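Tail fiber protein (Pseudomonas aeruginosa, PDB 6CL6) forms the trimeric receptor-binding fibre of a contractile R-type pyocin and probably recognises the surface of target Pseudomonas cells. Local coordinates at residues S48-A53 with M58-A63; W149-S152 with Q156-S159; L171-Y174 with F180-Q183; I355-G358 with Q362-L365. All blocks are in the same frame, centred on the assembly; numbering follows the deposited sequence.

Interaction 1 (S48-A53 with M58-A63); sequences SDPNTA and MLTNHA
Asp49 lies flat over one face of the His62 imidazole, and Thr60 ties down the backbone next to it. The CA of Asp49 stands 3.6 Å from the centroid of the His62 ring, nearly on the ring normal, a CH-pi contact. The carboxylate continues the stack, its plane only 6° from that of the ring, with OD1 of Asp49 3.5 Å from CE1 of His62. CG of His62 is turned anti to its backbone N (chi1 -169°), which swings the ring under Asp49. Beside the stack, OG1 of Thr60 donates a 2.7 Å hydrogen bond to O of Ser48 and accepts one of 2.9 Å from N of His62, so one hydroxyl joins the two segments and closes an ST turn. The tight, buried part is apolar: the bent end of Met58 puts CE 3.5 Å from CB of Ala53, with SD against Pro50, while Ile74 of strand 72-79 touches Pro50, Met58 and Thr60. The Asp49-His62 stack, by contrast, is partly exposed, and both residues are hydrogen-bonded to Asn64, through OD1 and ND1 respectively. OD1 of Asp49 also receives N of Asn51 at 2.8 Å, from above the carboxylate plane. That bond makes an Asx turn leading into the short 3-10 segment 50-51, in a loop folded back on strand 57-60, the outermost of this chain's antiparallel sheet.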
ATOM      1  N   SER A  48      26.459  58.400  40.650  1.00 11.80           N
ATOM      2  CA  SER A  48      27.351  59.058  39.696  1.00 10.03           C
ATOM      3  C   SER A  48      27.226  58.509  38.281  1.00 11.53           C
ATOM      4  O   SER A  48      26.999  57.319  38.074  1.00 11.97           O
ATOM      5  CB  SER A  48      28.803  58.929  40.183  1.00 14.20           C
ATOM      6  OG  SER A  48      28.983  59.635  41.416  1.00 13.49           O
ATOM      7  N   ASP A  49      27.406  59.391  37.310  1.00 16.81           N
ATOM      8  CA  ASP A  49      27.351  59.017  35.878  1.00 14.21           C
ATOM      9  C   ASP A  49      28.646  58.290  35.494  1.00 12.75           C
ATOM     10  O   ASP A  49      29.722  58.893  35.508  1.00 11.39           O
ATOM     11  CB  ASP A  49      27.147  60.255  35.014  1.00 23.53           C
ATOM     12  CG  ASP A  49      26.979  59.937  33.533  1.00 15.66           C
ATOM     13  OD1 ASP A  49      27.122  58.756  33.132  1.00 14.09           O
ATOM     14  OD2 ASP A  49      26.720  60.868  32.741  1.00 21.81           O
ATOM     15  N   PRO A  50      28.589  57.032  35.093  1.00  9.80           N
ATOM     16  CA  PRO A  50      29.836  56.374  34.658  1.00 14.30           C
ATOM     17  C   PRO A  50      30.416  56.964  33.389  1.00  9.96           C
ATOM     18  O   PRO A  50      31.611  56.784  33.132  1.00 11.77           O
ATOM     19  CB  PRO A  50      29.408  54.900  34.478  1.00 15.06           C
ATOM     20  CG  PRO A  50      27.938  54.947  34.214  1.00 11.67           C
ATOM     21  CD  PRO A  50      27.409  56.135  34.993  1.00 12.43           C
ATOM     22  N   ASN A  51      29.626  57.706  32.604  1.00 10.38           N
ATOM     23  CA  ASN A  51      30.169  58.337  31.404  1.00 11.70           C
ATOM     24  C   ASN A  51      31.243  59.369  31.746  1.00 12.18           C
ATOM     25  O   ASN A  51      32.159  59.614  30.942  1.00 10.39           O
ATOM     26  CB  ASN A  51      29.059  59.028  30.602  1.00  9.83           C
ATOM     27  CG  ASN A  51      28.228  58.073  29.780  1.00 14.28           C
ATOM     28  OD1 ASN A  51      28.101  56.871  30.081  1.00 12.73           O
ATOM     29  ND2 ASN A  51      27.651  58.603  28.700  1.00 14.55           N
ATOM     30  N   THR A  52      31.152  59.976  32.924  1.00  9.61           N
ATOM     31  CA  THR A  52      32.097  61.000  33.331  1.00  9.66           C
ATOM     32  C   THR A  52      33.047  60.495  34.407  1.00  9.42           C
ATOM     33  O   THR A  52      33.649  61.295  35.156  1.00  9.83           O
ATOM     34  CB  THR A  52      31.356  62.280  33.783  1.00 15.15           C
ATOM     35  OG1 THR A  52      30.462  61.999  34.862  1.00 19.56           O
ATOM     36  CG2 THR A  52      30.581  62.834  32.638  1.00 21.87           C
ATOM     37  N   ALA A  53      33.252  59.179  34.456  1.00 11.05           N
ATOM     38  CA  ALA A  53      34.130  58.586  35.455  1.00 13.30           C
ATOM     39  C   ALA A  53      35.567  59.101  35.342  1.00 10.26           C
ATOM     40  O   ALA A  53      36.124  59.235  34.252  1.00  8.94           O
ATOM     41  CB  ALA A  53      34.122  57.064  35.296  1.00 12.15           C
ATOM     42  N   MET A  58      33.847  52.739  40.860  1.00  9.14           N
ATOM     43  CA  MET A  58      32.669  53.364  41.431  1.00 12.50           C
ATOM     44  C   MET A  58      31.567  52.310  41.509  1.00 12.31           C
ATOM     45  O   MET A  58      31.675  51.205  40.947  1.00 17.60           O
ATOM     46  CB  MET A  58      32.185  54.557  40.614  1.00 19.82           C
ATOM     47  CG  MET A  58      31.807  54.178  39.192  1.00 15.83           C
ATOM     48  SD  MET A  58      31.271  55.584  38.200  1.00 28.54           S
ATOM     49  CE  MET A  58      32.610  56.745  38.437  1.00 42.98           C
ATOM     50  N   LEU A  59      30.518  52.643  42.254  1.00  8.07           N
ATOM     51  CA  LEU A  59      29.303  51.841  42.371  1.00 10.31           C
ATOM     52  C   LEU A  59      28.128  52.764  42.066  1.00 11.73           C
ATOM     53  O   LEU A  59      28.016  53.830  42.671  1.00 10.78           O
ATOM     54  CB  LEU A  59      29.131  51.246  43.757  1.00 18.47           C
ATOM     55  CG  LEU A  59      27.804  50.553  44.147  1.00  9.88           C
ATOM     56  CD1 LEU A  59      27.590  49.279  43.352  1.00  7.65           C
ATOM     57  CD2 LEU A  59      27.784  50.271  45.632  1.00 21.87           C
ATOM     58  N   THR A  60      27.271  52.379  41.121  1.00  8.25           N
ATOM     59  CA  THR A  60      26.239  53.306  40.715  1.00 14.28           C
ATOM     60  C   THR A  60      25.095  52.545  40.070  1.00 15.64           C
ATOM     61  O   THR A  60      25.293  51.496  39.466  1.00 12.35           O
ATOM     62  CB  THR A  60      26.789  54.364  39.744  1.00  8.68           C
ATOM     63  OG1 THR A  60      25.755  55.227  39.313  1.00 15.41           O
ATOM     64  CG2 THR A  60      27.464  53.721  38.567  1.00  8.59           C
ATOM     65  N   ASN A  61      23.895  53.097  40.235  1.00 11.96           N
ATOM     66  CA  ASN A  61      22.708  52.627  39.512  1.00 13.88           C
ATOM     67  C   ASN A  61      22.296  53.636  38.457  1.00  9.12           C
ATOM     68  O   ASN A  61      21.163  53.619  37.981  1.00 20.93           O
ATOM     69  CB  ASN A  61      21.563  52.337  40.475  1.00  9.47           C
ATOM     70  CG  ASN A  61      21.070  53.585  41.182  1.00 14.03           C
ATOM     71  OD1 ASN A  61      21.716  54.617  41.154  1.00 14.16           O
ATOM     72  ND2 ASN A  61      19.908  53.477  41.838  1.00 19.46           N
ATOM     73  N   HIS A  62      23.182  54.556  38.133  1.00 19.02           N
ATOM     74  CA  HIS A  62      22.935  55.522  37.066  1.00  9.45           C
ATOM     75  C   HIS A  62      22.558  54.832  35.759  1.00 12.26           C
ATOM     76  O   HIS A  62      23.031  53.735  35.434  1.00 17.06           O
ATOM     77  CB  HIS A  62      24.187  56.376  36.871  1.00 12.37           C
ATOM     78  CG  HIS A  62      23.977  57.552  35.989  1.00 18.60           C
ATOM     79  ND1 HIS A  62      23.956  57.455  34.610  1.00 23.07           N
ATOM     80  CD2 HIS A  62      23.792  58.857  36.284  1.00 16.89           C
ATOM     81  CE1 HIS A  62      23.757  58.651  34.100  1.00 18.96           C
ATOM     82  NE2 HIS A  62      23.653  59.512  35.096  1.00 11.88           N
ATOM     83  N   ALA A  63      21.730  55.515  34.979  1.00 21.49           N
ATOM     84  CA  ALA A  63      21.155  54.951  33.766  1.00 37.64           C
ATOM     85  C   ALA A  63      22.176  54.609  32.698  1.00 20.38           C
ATOM     86  O   ALA A  63      21.885  53.761  31.837  1.00 22.32           O
ATOM     87  CB  ALA A  63      20.156  55.949  33.165  1.00 37.18           C
TER

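Interaction 2 (W149-S152 with Q156-S159); sequences WSQS and QAAS
This is a small, largely buried polar contact between two glutamine side chains, placed where the end of strand 147-151 passes into the short helix 154-159, next to strand 132-133, the outermost of this chain's mixed sheet. Gln151 reaches from the strand and Gln156 from the helix, and their amides meet at a steep angle, the planes 79° apart. NE2 of Gln156 donates to OE1 of Gln151 over 2.9 Å, with an N-H...O angle of 162°. The bond is well formed at both ends: the donor sits in the carbonyl plane of Gln151, on a lone pair, and the acceptor lies almost in the amide plane of Gln156. The side chain of Gln151 gets there by a bend at chi2 (56°) that lays its amide over CB of Gln156, whereas Gln156 runs extended beyond CG. As a result CB of Gln156 packs closely on the amide it faces, 3.2 Å from OE1 and 3.4 Å from NE2 of Gln151. Ala157 fills in alongside, its CB 4.4 Å from CG of Gln151, and it also leans on Tyr163. The amide of Gln151 has further partners: OE1 accepts from the backbone N of Phe153, while NE2 is hydrogen-bonded to the hydroxyl of Tyr163 and to O of Pro135. Both glutamines are uncharged, so the bond between them probably depends little on pH; with two donors converging on OE1 and two oxygens on NE2, the four partners set the orientation of the buried Gln151 amide and satisfy its polar atoms.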
ATOM      1  N   TRP A 149      16.221  23.700  27.602  1.00 10.72           N
ATOM      2  CA  TRP A 149      15.786  23.138  28.863  1.00 13.99           C
ATOM      3  C   TRP A 149      15.504  21.649  28.694  1.00  9.95           C
ATOM      4  O   TRP A 149      15.089  21.194  27.621  1.00 12.46           O
ATOM      5  CB  TRP A 149      14.528  23.846  29.392  1.00 13.67           C
ATOM      6  CG  TRP A 149      14.742  25.189  29.918  1.00 10.21           C
ATOM      7  CD1 TRP A 149      14.895  25.542  31.220  1.00 13.69           C
ATOM      8  CD2 TRP A 149      14.809  26.406  29.164  1.00 11.92           C
ATOM      9  NE1 TRP A 149      15.062  26.896  31.315  1.00 11.28           N
ATOM     10  CE2 TRP A 149      15.034  27.444  30.064  1.00 19.41           C
ATOM     11  CE3 TRP A 149      14.698  26.714  27.817  1.00  9.69           C
ATOM     12  CZ2 TRP A 149      15.157  28.786  29.652  1.00 12.97           C
ATOM     13  CZ3 TRP A 149      14.833  28.022  27.403  1.00 15.59           C
ATOM     14  CH2 TRP A 149      15.074  29.045  28.321  1.00 14.97           C
ATOM     15  N   SER A 150      15.686  20.911  29.781  1.00 18.55           N
ATOM     16  CA  SER A 150      15.526  19.473  29.785  1.00 13.18           C
ATOM     17  C   SER A 150      14.366  19.061  30.666  1.00 12.77           C
ATOM     18  O   SER A 150      14.295  19.454  31.830  1.00 13.02           O
ATOM     19  CB  SER A 150      16.799  18.776  30.299  1.00 10.98           C
ATOM     20  OG  SER A 150      16.688  17.386  30.228  1.00 25.32           O
ATOM     21  N   GLN A 151      13.476  18.243  30.120  1.00  9.74           N
ATOM     22  CA  GLN A 151      12.442  17.584  30.903  1.00  9.98           C
ATOM     23  C   GLN A 151      12.882  16.138  31.058  1.00  9.46           C
ATOM     24  O   GLN A 151      12.859  15.359  30.090  1.00 13.95           O
ATOM     25  CB  GLN A 151      11.064  17.678  30.244  1.00 12.86           C
ATOM     26  CG  GLN A 151       9.970  16.896  30.972  1.00 19.65           C
ATOM     27  CD  GLN A 151       9.837  17.305  32.444  1.00 18.48           C
ATOM     28  OE1 GLN A 151      10.363  16.650  33.341  1.00 13.67           O
ATOM     29  NE2 GLN A 151       9.143  18.415  32.685  1.00 12.93           N
ATOM     30  N   SER A 152      13.304  15.790  32.256  1.00 14.09           N
ATOM     31  CA  SER A 152      13.835  14.462  32.529  1.00 12.99           C
ATOM     32  C   SER A 152      12.769  13.464  32.929  1.00 16.99           C
ATOM     33  O   SER A 152      13.089  12.293  33.131  1.00 11.78           O
ATOM     34  CB  SER A 152      14.917  14.577  33.593  1.00 13.90           C
ATOM     35  OG  SER A 152      15.960  15.426  33.123  1.00 16.16           O
ATOM     36  N   GLN A 156       6.282  14.472  34.340  1.00 18.89           N
ATOM     37  CA  GLN A 156       6.226  15.925  34.439  1.00 11.28           C
ATOM     38  C   GLN A 156       5.831  16.578  33.108  1.00  9.36           C
ATOM     39  O   GLN A 156       5.282  17.687  33.120  1.00 13.23           O
ATOM     40  CB  GLN A 156       7.571  16.470  34.941  1.00 10.67           C
ATOM     41  CG  GLN A 156       7.830  16.054  36.422  1.00 14.50           C
ATOM     42  CD  GLN A 156       9.095  16.634  37.023  1.00 15.24           C
ATOM     43  OE1 GLN A 156       9.179  16.772  38.199  1.00 18.57           O
ATOM     44  NE2 GLN A 156      10.082  16.949  36.199  1.00 15.11           N
ATOM     45  N   ALA A 157       6.086  15.922  31.972  1.00 13.17           N
ATOM     46  CA  ALA A 157       5.413  16.351  30.752  1.00 17.20           C
ATOM     47  C   ALA A 157       3.905  16.160  30.883  1.00 19.84           C
ATOM     48  O   ALA A 157       3.108  17.025  30.476  1.00 14.68           O
ATOM     49  CB  ALA A 157       5.965  15.605  29.547  1.00 13.94           C
ATOM     50  N   ALA A 158       3.495  15.055  31.490  1.00 15.61           N
ATOM     51  CA  ALA A 158       2.074  14.775  31.668  1.00 17.05           C
ATOM     52  C   ALA A 158       1.378  15.819  32.529  1.00 24.18           C
ATOM     53  O   ALA A 158       0.217  16.157  32.274  1.00 18.94           O
ATOM     54  CB  ALA A 158       1.901  13.384  32.275  1.00 17.31           C
ATOM     55  N   SER A 159       2.047  16.318  33.569  1.00 17.32           N
ATOM     56  CA  SER A 159       1.445  17.299  34.458  1.00 13.40           C
ATOM     57  C   SER A 159       1.583  18.738  33.961  1.00 17.38           C
ATOM     58  O   SER A 159       1.012  19.654  34.570  1.00 18.28           O
ATOM     59  CB  SER A 159       2.062  17.218  35.851  1.00 12.59           C
ATOM     60  OG  SER A 159       3.425  17.615  35.816  1.00 17.97           O
TER

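Interaction 3 (L171-Y174 with F180-Q183); sequences LHVY and FIYQ
Tyr174 and Tyr182 face each other as a hydrogen-bonded antiparallel pair, each giving its backbone N-H to the other's carbonyl. N of Tyr174 reaches O of Tyr182 at 2.8 Å, and N of Tyr182 reaches O of Tyr174 at 3.0 Å. The next pair, Val173 with Gln183, is of the non-hydrogen-bonded kind. Here weaker contacts take over: CA of Gln183 approaches O of His172 at 3.1 Å, and CA of Val173 approaches O of Tyr182 at 3.4 Å. The two strands, their directions 159° apart, form the beta hairpin of strands 169-177 and 180-187, which lies in the middle of the mixed sheet. On the face of Val173 and Gln183 the packing is mostly apolar. CG1 of Val173 stands opposite the backbone N (chi1 -178°), which sets it 4.0 Å from CG2 of Ile181 and puts CG2 of Val173 alongside the extended Gln183, 4.1 Å from NE2. CD1 of Leu171 comes to CB of the same glutamine. The amide of Gln183 is held by Arg196 at OE1 and by the carbonyls of Leu140 and Met143 at NE2. On the opposite face CB of Tyr174 rests 4.2 Å from CB of Tyr182, and O of Tyr174 lies at the edge of the Tyr182 ring. That face meets the other chains: the Tyr174 ring packs edge-to-face with His172 of the third subunit, and His172 in turn with Tyr174 of the second.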
ATOM      1  N   LEU A 171      13.772  20.735  25.125  1.00 10.30           N
ATOM      2  CA  LEU A 171      13.164  21.945  24.596  1.00 10.15           C
ATOM      3  C   LEU A 171      14.199  22.981  24.219  1.00 11.41           C
ATOM      4  O   LEU A 171      15.038  23.350  25.056  1.00 11.44           O
ATOM      5  CB  LEU A 171      12.212  22.575  25.610  1.00  9.19           C
ATOM      6  CG  LEU A 171      11.580  23.917  25.271  1.00  6.50           C
ATOM      7  CD1 LEU A 171      10.528  23.717  24.174  1.00 11.82           C
ATOM      8  CD2 LEU A 171      10.931  24.544  26.476  1.00 11.25           C
ATOM      9  N   HIS A 172      14.097  23.491  22.981  1.00  6.92           N
ATOM     10  CA  HIS A 172      14.840  24.671  22.558  1.00  9.42           C
ATOM     11  C   HIS A 172      13.891  25.843  22.358  1.00  9.63           C
ATOM     12  O   HIS A 172      12.795  25.679  21.807  1.00 11.23           O
ATOM     13  CB  HIS A 172      15.597  24.453  21.248  1.00  8.35           C
ATOM     14  CG  HIS A 172      16.950  23.858  21.411  1.00 11.37           C
ATOM     15  ND1 HIS A 172      17.161  22.501  21.453  1.00 14.58           N
ATOM     16  CD2 HIS A 172      18.174  24.433  21.520  1.00 18.27           C
ATOM     17  CE1 HIS A 172      18.457  22.260  21.579  1.00 18.28           C
ATOM     18  NE2 HIS A 172      19.089  23.416  21.643  1.00 18.78           N
ATOM     19  N   VAL A 173      14.305  27.022  22.800  1.00 11.29           N
ATOM     20  CA  VAL A 173      13.565  28.242  22.549  1.00  5.04           C
ATOM     21  C   VAL A 173      14.477  29.212  21.817  1.00 13.14           C
ATOM     22  O   VAL A 173      15.550  29.566  22.326  1.00 13.35           O
ATOM     23  CB  VAL A 173      13.042  28.865  23.847  1.00  7.42           C
ATOM     24  CG1 VAL A 173      12.216  30.118  23.526  1.00  7.98           C
ATOM     25  CG2 VAL A 173      12.255  27.888  24.662  1.00  7.69           C
ATOM     26  N   TYR A 174      14.042  29.669  20.653  1.00  8.52           N
ATOM     27  CA  TYR A 174      14.692  30.728  19.889  1.00 11.04           C
ATOM     28  C   TYR A 174      13.752  31.928  19.879  1.00  7.29           C
ATOM     29  O   TYR A 174      12.881  32.063  19.013  1.00 11.20           O
ATOM     30  CB  TYR A 174      15.058  30.270  18.492  1.00 15.76           C
ATOM     31  CG  TYR A 174      15.782  28.942  18.473  1.00 13.50           C
ATOM     32  CD1 TYR A 174      17.122  28.844  18.830  1.00 11.40           C
ATOM     33  CD2 TYR A 174      15.134  27.796  18.073  1.00 29.03           C
ATOM     34  CE1 TYR A 174      17.776  27.664  18.801  1.00 14.67           C
ATOM     35  CE2 TYR A 174      15.784  26.597  18.039  1.00 13.03           C
ATOM     36  CZ  TYR A 174      17.123  26.537  18.412  1.00 21.73           C
ATOM     37  OH  TYR A 174      17.805  25.363  18.371  1.00 18.10           O
ATOM     38  N   PHE A 180       7.721  36.619  17.301  1.00 11.82           N
ATOM     39  CA  PHE A 180       8.183  35.368  16.682  1.00 12.96           C
ATOM     40  C   PHE A 180       9.054  34.625  17.709  1.00  9.89           C
ATOM     41  O   PHE A 180      10.261  34.870  17.816  1.00 12.60           O
ATOM     42  CB  PHE A 180       8.952  35.626  15.398  1.00 15.92           C
ATOM     43  CG  PHE A 180       8.151  36.246  14.301  1.00 12.80           C
ATOM     44  CD1 PHE A 180       8.050  37.640  14.202  1.00 15.45           C
ATOM     45  CD2 PHE A 180       7.530  35.458  13.343  1.00 10.79           C
ATOM     46  CE1 PHE A 180       7.315  38.221  13.181  1.00 12.71           C
ATOM     47  CE2 PHE A 180       6.821  36.018  12.322  1.00 13.25           C
ATOM     48  CZ  PHE A 180       6.706  37.418  12.246  1.00 11.58           C
ATOM     49  N   ILE A 181       8.413  33.757  18.490  1.00 10.58           N
ATOM     50  CA  ILE A 181       9.069  32.913  19.470  1.00  9.67           C
ATOM     51  C   ILE A 181       9.029  31.498  18.920  1.00 13.86           C
ATOM     52  O   ILE A 181       7.951  30.915  18.807  1.00 13.00           O
ATOM     53  CB  ILE A 181       8.402  32.942  20.845  1.00 17.00           C
ATOM     54  CG1 ILE A 181       8.236  34.351  21.403  1.00 17.99           C
ATOM     55  CG2 ILE A 181       9.197  32.037  21.829  1.00 12.12           C
ATOM     56  CD1 ILE A 181       9.509  35.055  21.720  1.00 25.68           C
ATOM     57  N   TYR A 182      10.177  30.950  18.552  1.00 10.60           N
ATOM     58  CA  TYR A 182      10.243  29.592  17.982  1.00  8.38           C
ATOM     59  C   TYR A 182      10.623  28.598  19.083  1.00  7.93           C
ATOM     60  O   TYR A 182      11.445  28.919  19.959  1.00 10.15           O
ATOM     61  CB  TYR A 182      11.269  29.557  16.853  1.00  7.73           C
ATOM     62  CG  TYR A 182      10.886  30.379  15.649  1.00  6.64           C
ATOM     63  CD1 TYR A 182      11.152  31.742  15.574  1.00 10.77           C
ATOM     64  CD2 TYR A 182      10.253  29.784  14.563  1.00  7.39           C
ATOM     65  CE1 TYR A 182      10.790  32.485  14.484  1.00 11.89           C
ATOM     66  CE2 TYR A 182       9.910  30.524  13.448  1.00 12.86           C
ATOM     67  CZ  TYR A 182      10.156  31.860  13.418  1.00 10.18           C
ATOM     68  OH  TYR A 182       9.807  32.609  12.315  1.00 11.49           O
ATOM     69  N   GLN A 183      10.042  27.407  19.027  1.00  5.67           N
ATOM     70  CA  GLN A 183      10.400  26.297  19.896  1.00  9.60           C
ATOM     71  C   GLN A 183      10.579  25.019  19.073  1.00 13.22           C
ATOM     72  O   GLN A 183       9.890  24.799  18.078  1.00 10.02           O
ATOM     73  CB  GLN A 183       9.330  26.045  20.985  1.00 12.02           C
ATOM     74  CG  GLN A 183       9.046  27.239  21.878  1.00 18.85           C
ATOM     75  CD  GLN A 183       8.029  26.945  22.938  1.00 11.85           C
ATOM     76  OE1 GLN A 183       7.087  26.168  22.706  1.00 10.46           O
ATOM     77  NE2 GLN A 183       8.205  27.550  24.129  1.00 10.20           N
TER

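Interaction 4 (I355-G358 with Q362-L365); sequences IRNG and QAVL. With CA (calcium ion), chain I.
Strands 355-357 and 363-365 run roughly antiparallel, 141° apart, with axes 8.8 Å from each other at closest, too far for backbone pairing. Side chains therefore span the gap. Leu365 does most of this: CD2 lies 3.8 Å from both CG2 of Ile355 and O of Arg356, while CD1 sits 4.0 Å from OD1 of Asn357. The Ile355 and Leu365 side chains come from opposing strands and overlap flank to flank, whereas that of Asn357 lies crosswise to the leucine. Two antiparallel sheets are joined here, one holding strand 352-357 and the other strand 363-371; they face each other as a beta sandwich, consistent with a gp53-like C-terminal family grouped with the H-type lectins. Asn357 directs its amide into the gap with CG anti to the backbone N (chi1 172°), and its ND2 meets CB of Ala363 at 4.1 Å. This buried amide is well supplied: OD1 takes N of Tyr359 and NE2 of Gln331, and ND2 gives to O of Pro307 and O of Ala361. Just beyond, O of Gly358 binds a calcium ion at 2.4 Å, alongside four waters. Asp309 and the carbonyl of Pro337 of the third subunit complete the site, which thus bridges two chains. The side chain of Arg356 leaves the backbone away from segment 362-365; it salt-bridges Asp311 through NH1, while Phe335 of the third subunit accepts from NE at its O and makes a cation-pi contact.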
ATOM      1  N   ILE A 355     -46.879 -73.838 -58.458  1.00 16.75           N
ATOM      2  CA  ILE A 355     -48.221 -73.318 -58.656  1.00 19.17           C
ATOM      3  C   ILE A 355     -48.993 -74.350 -59.467  1.00 24.77           C
ATOM      4  O   ILE A 355     -48.563 -74.743 -60.562  1.00 20.40           O
ATOM      5  CB  ILE A 355     -48.214 -71.951 -59.349  1.00 17.10           C
ATOM      6  CG1 ILE A 355     -47.393 -70.922 -58.557  1.00 21.93           C
ATOM      7  CG2 ILE A 355     -49.643 -71.459 -59.555  1.00 19.53           C
ATOM      8  CD1 ILE A 355     -47.811 -70.746 -57.099  1.00 21.39           C
ATOM      9  N   ARG A 356     -50.127 -74.793 -58.927  1.00 22.24           N
ATOM     10  CA  ARG A 356     -50.974 -75.789 -59.588  1.00 15.65           C
ATOM     11  C   ARG A 356     -52.174 -75.109 -60.232  1.00 25.02           C
ATOM     12  O   ARG A 356     -52.872 -74.322 -59.583  1.00 15.96           O
ATOM     13  CB  ARG A 356     -51.432 -76.846 -58.593  1.00 18.31           C
ATOM     14  CG  ARG A 356     -52.024 -78.097 -59.229  1.00 25.71           C
ATOM     15  CD  ARG A 356     -52.076 -79.196 -58.187  1.00 37.70           C
ATOM     16  NE  ARG A 356     -52.461 -80.501 -58.713  1.00 25.27           N
ATOM     17  CZ  ARG A 356     -51.646 -81.315 -59.383  1.00 36.73           C
ATOM     18  NH1 ARG A 356     -50.412 -80.941 -59.665  1.00 25.74           N
ATOM     19  NH2 ARG A 356     -52.083 -82.497 -59.792  1.00 32.71           N
ATOM     20  N   ASN A 357     -52.432 -75.444 -61.496  1.00 15.81           N
ATOM     21  CA  ASN A 357     -53.563 -74.899 -62.239  1.00 15.98           C
ATOM     22  C   ASN A 357     -54.583 -75.993 -62.500  1.00 15.81           C
ATOM     23  O   ASN A 357     -54.350 -76.890 -63.320  1.00 19.94           O
ATOM     24  CB  ASN A 357     -53.094 -74.282 -63.545  1.00 16.13           C
ATOM     25  CG  ASN A 357     -54.229 -73.875 -64.433  1.00 14.90           C
ATOM     26  OD1 ASN A 357     -55.273 -73.440 -63.968  1.00 14.77           O
ATOM     27  ND2 ASN A 357     -54.038 -74.044 -65.740  1.00 15.66           N
ATOM     28  N   GLY A 358     -55.713 -75.921 -61.805  1.00 16.60           N
ATOM     29  CA  GLY A 358     -56.796 -76.863 -62.032  1.00 14.16           C
ATOM     30  C   GLY A 358     -57.664 -76.583 -63.232  1.00 13.98           C
ATOM     31  O   GLY A 358     -58.482 -77.421 -63.570  1.00 13.82           O
ATOM     32  N   GLN A 362     -54.226 -73.802 -70.690  1.00 22.02           N
ATOM     33  CA  GLN A 362     -53.113 -72.932 -70.326  1.00 18.98           C
ATOM     34  C   GLN A 362     -53.654 -71.608 -69.796  1.00 21.08           C
ATOM     35  O   GLN A 362     -54.557 -71.009 -70.393  1.00 19.48           O
ATOM     36  CB  GLN A 362     -52.219 -72.688 -71.542  1.00 15.97           C
ATOM     37  CG  GLN A 362     -50.978 -71.853 -71.251  1.00 19.05           C
ATOM     38  CD  GLN A 362     -49.988 -71.793 -72.406  1.00 24.31           C
ATOM     39  OE1 GLN A 362     -49.094 -72.635 -72.515  1.00 41.25           O
ATOM     40  NE2 GLN A 362     -50.158 -70.808 -73.283  1.00 37.41           N
ATOM     41  N   ALA A 363     -53.091 -71.142 -68.675  1.00 17.90           N
ATOM     42  CA  ALA A 363     -53.663 -69.978 -68.045  1.00 17.84           C
ATOM     43  C   ALA A 363     -52.610 -69.273 -67.213  1.00 20.02           C
ATOM     44  O   ALA A 363     -51.721 -69.900 -66.646  1.00 17.00           O
ATOM     45  CB  ALA A 363     -54.864 -70.301 -67.152  1.00 14.84           C
ATOM     46  N   VAL A 364     -52.752 -67.965 -67.134  1.00 15.48           N
ATOM     47  CA  VAL A 364     -51.869 -67.144 -66.309  1.00 15.45           C
ATOM     48  C   VAL A 364     -52.455 -67.066 -64.909  1.00 18.82           C
ATOM     49  O   VAL A 364     -53.609 -66.669 -64.738  1.00 17.49           O
ATOM     50  CB  VAL A 364     -51.683 -65.749 -66.900  1.00 21.22           C
ATOM     51  CG1 VAL A 364     -50.882 -64.916 -65.928  1.00 16.47           C
ATOM     52  CG2 VAL A 364     -50.963 -65.830 -68.262  1.00 24.09           C
ATOM     53  N   LEU A 365     -51.659 -67.452 -63.915  1.00 15.37           N
ATOM     54  CA  LEU A 365     -52.029 -67.349 -62.515  1.00 21.47           C
ATOM     55  C   LEU A 365     -51.105 -66.358 -61.818  1.00 21.86           C
ATOM     56  O   LEU A 365     -49.882 -66.373 -62.021  1.00 17.60           O
ATOM     57  CB  LEU A 365     -51.948 -68.711 -61.824  1.00 15.96           C
ATOM     58  CG  LEU A 365     -53.157 -69.652 -62.046  1.00 14.90           C
ATOM     59  CD1 LEU A 365     -53.329 -70.024 -63.517  1.00 15.83           C
ATOM     60  CD2 LEU A 365     -52.994 -70.902 -61.180  1.00 14.94           C
TER
HETATM   61 CA    CA I 703     -59.504 -79.433 -64.303  1.00 20.02          CA
HETATM   62  O   HOH W   1     -60.909 -77.771 -65.348  1.00 13.34           O
HETATM   63  O   HOH W   2     -59.675 -79.135 -61.835  1.00 33.64           O
HETATM   64  O   HOH W   3     -61.542 -80.618 -63.927  1.00 18.05           O
HETATM   65  O   HOH W   4     -59.857 -80.625 -66.454  1.00 15.40           O

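In the fold
From the N terminus, interaction 1 closes a short loop onto strand 57-60, outermost in this chain's first antiparallel sheet. Some 43 Å away between centres, interaction 2 closes the turn from strand 147-151 into helix 154-159, and interaction 3 then closes the hairpin of strands 169-177 and 180-187. These two touch, since strands 147-151 and 169-177 are neighbours in one mixed sheet: N of Trp149 lies 2.8 Å from O of Leu171. Interaction 4, about 146 Å from interaction 3 between centres, closes the short loop 359-361 and joins two sheets on the far side of the chain's centre. None nests or crosses another; all follow in series. Interactions 3 and 4 both also meet the third subunit.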